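Local coordinates for protein citrate synthase (Sulfolobus solfataricus, PDB 1O7X) that is a mostly helical enzyme of the citrate synthase family, assembled as a dimer of two identical subunits, at residues L96-A101 with L206-A211; D168-A172 with L274-L278. One frame throughout, in Å; residues are numbered along the deposited sequence.

Contact 1. Residues L96-A101 with L206-A211; sequences LEVGTA and LTAALA
Leu210 drives one methyl, CD1, into the side of helix 92-106, where it lies 3.8 Å from Leu96 CB and 3.9 Å from Thr100 CG2. Its CG stands beside the backbone N and anti to the carbonyl carbon (chi1 -70°), which carries the branch across toward the opposing backbone. Glu97 covers nearly as much surface with an extended chain beyond CG. Glu97 CG meets Thr207 CG2 at 4.1 Å, the two side chains crossing at about a right angle, while the carboxylate runs on past Ala211. There OE2 is hydrogen-bonded to Ser204 OG of the second subunit, so one of the carboxylate oxygens finds its partner across the dimer interface. Thr207 works with both of its branches: CG2 packs on Glu97, and OG1 faces Thr100 OG1 at 3.2 Å in a weak hydrogen bond. The Thr100 proton need not go there, since Leu96 O and Glu97 O of its own helix are also possible acceptors; Thr207 OG1 is also hydrogen-bonded to Tyr203 O. The short segments run antiparallel, 169° apart, with axes 8.9 Å from each other. Thr207 also packs on Thr207 of the second subunit, and Val98 on Ala102 of that chain. Such antiparallel helix pairs, stacked against their counterparts, are characteristic of the helical sandwich through which citrate synthases dimerise.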
loop_
_atom_site.group_PDB
_atom_site.type_symbol
_atom_site.label_atom_id
_atom_site.label_comp_id
_atom_site.label_asym_id
_atom_site.label_seq_id
_atom_site.Cartn_x
_atom_site.Cartn_y
_atom_site.Cartn_z
ATOM N N LEU A 96 -11.666 5.088 -1.292
ATOM C CA LEU A 96 -10.627 6.045 -0.944
ATOM C C LEU A 96 -9.337 5.646 -1.647
ATOM O O LEU A 96 -8.810 6.444 -2.423
ATOM C CB LEU A 96 -10.466 6.115 0.558
ATOM C CG LEU A 96 -10.940 7.253 1.434
ATOM C CD1 LEU A 96 -11.576 8.409 0.680
ATOM C CD2 LEU A 96 -11.867 6.701 2.517
ATOM N N GLU A 97 -8.883 4.421 -1.482
ATOM C CA GLU A 97 -7.749 3.829 -2.192
ATOM C C GLU A 97 -7.741 4.189 -3.681
ATOM O O GLU A 97 -6.757 4.653 -4.301
ATOM C CB GLU A 97 -7.896 2.337 -1.967
ATOM C CG GLU A 97 -6.763 1.342 -1.883
ATOM C CD GLU A 97 -7.312 -0.024 -1.501
ATOM O OE1 GLU A 97 -8.216 -0.498 -2.235
ATOM O OE2 GLU A 97 -6.938 -0.666 -0.510
ATOM N N VAL A 98 -8.881 4.014 -4.355
ATOM C CA VAL A 98 -8.967 4.377 -5.762
ATOM C C VAL A 98 -8.672 5.856 -5.974
ATOM O O VAL A 98 -8.032 6.268 -6.935
ATOM C CB VAL A 98 -10.379 4.052 -6.267
ATOM C CG1 VAL A 98 -10.572 4.602 -7.655
ATOM C CG2 VAL A 98 -10.625 2.558 -6.268
ATOM N N GLY A 99 -9.263 6.729 -5.152
ATOM C CA GLY A 99 -9.103 8.166 -5.234
ATOM C C GLY A 99 -7.678 8.616 -4.931
ATOM O O GLY A 99 -7.189 9.553 -5.580
ATOM N N THR A 100 -6.999 7.971 -3.976
ATOM C CA THR A 100 -5.633 8.400 -3.673
ATOM C C THR A 100 -4.668 7.924 -4.749
ATOM O O THR A 100 -3.722 8.622 -5.113
ATOM C CB THR A 100 -5.223 7.918 -2.272
ATOM O OG1 THR A 100 -5.822 6.624 -2.080
ATOM C CG2 THR A 100 -5.740 8.849 -1.187
ATOM N N ALA A 101 -4.924 6.720 -5.279
ATOM C CA ALA A 101 -4.178 6.222 -6.422
ATOM C C ALA A 101 -4.443 7.141 -7.616
ATOM O O ALA A 101 -3.500 7.531 -8.332
ATOM C CB ALA A 101 -4.516 4.775 -6.756
ATOM N N LEU A 206 -0.159 7.114 1.207
ATOM C CA LEU A 206 -1.523 7.078 1.745
ATOM C C LEU A 206 -2.254 5.863 1.173
ATOM O O LEU A 206 -2.850 5.073 1.913
ATOM C CB LEU A 206 -2.196 8.420 1.509
ATOM C CG LEU A 206 -1.908 9.529 2.537
ATOM C CD1 LEU A 206 -2.589 10.833 2.129
ATOM C CD2 LEU A 206 -2.399 9.151 3.920
ATOM N N THR A 207 -2.132 5.569 -0.125
ATOM C CA THR A 207 -2.786 4.432 -0.752
ATOM C C THR A 207 -2.349 3.202 0.022
ATOM O O THR A 207 -3.203 2.407 0.428
ATOM C CB THR A 207 -2.527 4.349 -2.263
ATOM O OG1 THR A 207 -2.992 5.510 -2.972
ATOM C CG2 THR A 207 -3.252 3.167 -2.903
ATOM N N ALA A 208 -1.058 3.045 0.289
ATOM C CA ALA A 208 -0.568 1.917 1.069
ATOM C C ALA A 208 -1.249 1.804 2.441
ATOM O O ALA A 208 -1.669 0.688 2.829
ATOM C CB ALA A 208 0.939 2.021 1.230
ATOM N N ALA A 209 -1.331 2.895 3.210
ATOM C CA ALA A 209 -1.980 2.945 4.504
ATOM C C ALA A 209 -3.456 2.555 4.423
ATOM O O ALA A 209 -3.961 1.785 5.236
ATOM C CB ALA A 209 -2.002 4.334 5.137
ATOM N N LEU A 210 -4.120 3.111 3.423
ATOM C CA LEU A 210 -5.522 2.808 3.181
ATOM C C LEU A 210 -5.753 1.361 2.762
ATOM O O LEU A 210 -6.781 0.770 3.133
ATOM C CB LEU A 210 -6.077 3.724 2.093
ATOM C CG LEU A 210 -6.229 5.208 2.486
ATOM C CD1 LEU A 210 -6.760 5.983 1.288
ATOM C CD2 LEU A 210 -7.112 5.342 3.712
ATOM N N ALA A 211 -4.814 0.712 2.088
ATOM C CA ALA A 211 -5.012 -0.682 1.718
ATOM C C ALA A 211 -4.929 -1.574 2.939
ATOM O O ALA A 211 -5.623 -2.575 3.029
ATOM C CB ALA A 211 -3.952 -1.112 0.720
#

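Contact 2. Residues D168-A172 with L274-L278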
loop_
_atom_site.group_PDB
_atom_site.type_symbol
_atom_site.label_atom_id
_atom_site.label_comp_id
_atom_site.label_asym_id
_atom_site.label_seq_id
_atom_site.Cartn_x
_atom_site.Cartn_y
_atom_site.Cartn_z
ATOM N N ASP A 168 -22.524 23.223 17.474
ATOM C CA ASP A 168 -22.318 21.929 18.113
ATOM C C ASP A 168 -21.749 20.929 17.115
ATOM O O ASP A 168 -20.768 20.256 17.420
ATOM C CB ASP A 168 -23.613 21.417 18.760
ATOM C CG ASP A 168 -23.993 22.193 20.009
ATOM O OD1 ASP A 168 -23.271 23.144 20.392
ATOM O OD2 ASP A 168 -25.018 21.862 20.643
ATOM N N GLU A 169 -22.375 20.828 15.950
ATOM C CA GLU A 169 -21.945 19.965 14.868
ATOM C C GLU A 169 -20.523 20.263 14.405
ATOM O O GLU A 169 -19.614 19.424 14.554
ATOM C CB GLU A 169 -22.906 20.137 13.687
ATOM C CG GLU A 169 -24.321 19.736 14.069
ATOM C CD GLU A 169 -25.261 19.724 12.887
ATOM O OE1 GLU A 169 -25.203 20.612 12.022
ATOM O OE2 GLU A 169 -26.082 18.793 12.822
ATOM N N ILE A 170 -20.266 21.512 13.994
ATOM C CA ILE A 170 -18.939 21.913 13.555
ATOM C C ILE A 170 -17.908 21.577 14.613
ATOM O O ILE A 170 -16.787 21.197 14.301
ATOM C CB ILE A 170 -18.814 23.413 13.246
ATOM C CG1 ILE A 170 -19.807 23.769 12.147
ATOM C CG2 ILE A 170 -17.381 23.791 12.885
ATOM C CD1 ILE A 170 -19.739 25.195 11.688
ATOM N N ASN A 171 -18.267 21.788 15.862
ATOM C CA ASN A 171 -17.415 21.502 16.988
ATOM C C ASN A 171 -17.143 20.011 17.140
ATOM O O ASN A 171 -16.015 19.607 17.445
ATOM C CB ASN A 171 -18.145 22.015 18.240
ATOM C CG ASN A 171 -17.180 21.920 19.408
ATOM O OD1 ASN A 171 -16.242 22.728 19.431
ATOM N ND2 ASN A 171 -17.406 20.962 20.298
ATOM N N ALA A 172 -18.194 19.200 16.994
ATOM C CA ALA A 172 -18.037 17.753 17.193
ATOM C C ALA A 172 -17.176 17.182 16.070
ATOM O O ALA A 172 -16.207 16.480 16.372
ATOM C CB ALA A 172 -19.367 17.072 17.405
ATOM N N LEU A 274 -18.679 14.746 23.780
ATOM C CA LEU A 274 -19.180 15.181 22.484
ATOM C C LEU A 274 -20.538 14.573 22.135
ATOM O O LEU A 274 -21.362 15.292 21.566
ATOM C CB LEU A 274 -18.201 14.858 21.353
ATOM C CG LEU A 274 -16.867 15.590 21.300
ATOM C CD1 LEU A 274 -15.867 14.803 20.473
ATOM C CD2 LEU A 274 -16.993 16.984 20.702
ATOM N N ALA A 275 -20.818 13.309 22.437
ATOM C CA ALA A 275 -22.093 12.692 22.119
ATOM C C ALA A 275 -23.238 13.272 22.941
ATOM O O ALA A 275 -24.347 13.461 22.424
ATOM C CB ALA A 275 -21.993 11.187 22.283
ATOM N N LEU A 276 -22.955 13.626 24.206
ATOM C CA LEU A 276 -23.964 14.240 25.058
ATOM C C LEU A 276 -24.394 15.541 24.379
ATOM O O LEU A 276 -25.577 15.844 24.281
ATOM C CB LEU A 276 -23.523 14.590 26.471
ATOM C CG LEU A 276 -23.445 13.490 27.532
ATOM C CD1 LEU A 276 -22.574 13.939 28.697
ATOM C CD2 LEU A 276 -24.807 13.079 28.056
ATOM N N THR A 277 -23.400 16.267 23.885
ATOM C CA THR A 277 -23.587 17.531 23.200
ATOM C C THR A 277 -24.523 17.516 22.017
ATOM O O THR A 277 -25.064 18.607 21.755
ATOM C CB THR A 277 -22.194 18.094 22.853
ATOM O OG1 THR A 277 -22.013 19.323 23.575
ATOM C CG2 THR A 277 -21.923 18.360 21.386
ATOM N N LEU A 278 -24.741 16.418 21.294
ATOM C CA LEU A 278 -25.625 16.479 20.135
ATOM C C LEU A 278 -26.813 15.526 20.113
ATOM O O LEU A 278 -27.615 15.598 19.162
ATOM C CB LEU A 278 -24.819 16.290 18.841
ATOM C CG LEU A 278 -23.503 17.023 18.634
ATOM C CD1 LEU A 278 -22.342 16.072 18.863
ATOM C CD2 LEU A 278 -23.389 17.651 17.256
#
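Ala172 and Leu278 meet through methyl groups, Ala172 CB lying 3.5 Å from Leu278 CD1, and this pair forms the apolar centre of the contact. The two branches of Leu278 divide the work. While CD1 faces Ala172, Leu278 CD2 settles against the backbone between Asp168 and Glu169, 3.6 Å from Glu169 N, and also touches the aliphatic part of Glu169 at CG, the two side chains crossing at a slant. Leu274 enters from the other end of its segment with CD2, which lies 3.7 Å from Ala172 CA and 4.1 Å from Ala172 CB. The small alanine thus meets a methyl of each of two leucines, and its backbone as well as its methyl takes part in the packing.

Polar groups add contacts at the margin. With chi1 at -171°, the Asn171 side chain points away from its own backbone nitrogen, and Asn171 ND2 ends 4.0 Å from Leu274 CD2, a van der Waals contact. Asp168 OD2 approaches Thr277 O at 3.4 Å, but both atoms are acceptors and no bond joins them; this acid lies on the exposed border. Glu169, by contrast, sends its carboxylate away from the leucines, where OE2 forms a salt bridge with Arg281 and OE1 accepts from the backbone N of Thr166.

The segments are antiparallel, with a crossing angle of -162° and axes 10.0 Å apart, joining helix 167-180 to helix 266-279. Helix 316-323 closes over the apolar centre, with Leu323 against both Ala172 and Leu278 and Val319 against Leu274, while Ile170, on the far flank of its helix, packs on helix 152-161.

Contacts 1 and 2 lie on opposite sides of the chain's centre, their centres about 14 and 17 Å from it. These two centres are about 29 Å apart, and about 18 Å separates their nearest atoms, so neither touches the other. Along the sequence their segments alternate: 168-172 falls between the halves of contact 1, and 206-211 between those of contact 2. Both join antiparallel helices over a hundred residues apart, yet their settings differ. Contact 1 is wholly buried and reaches the second subunit, whereas contact 2 is partly open and touches no other protein chain of the assembly.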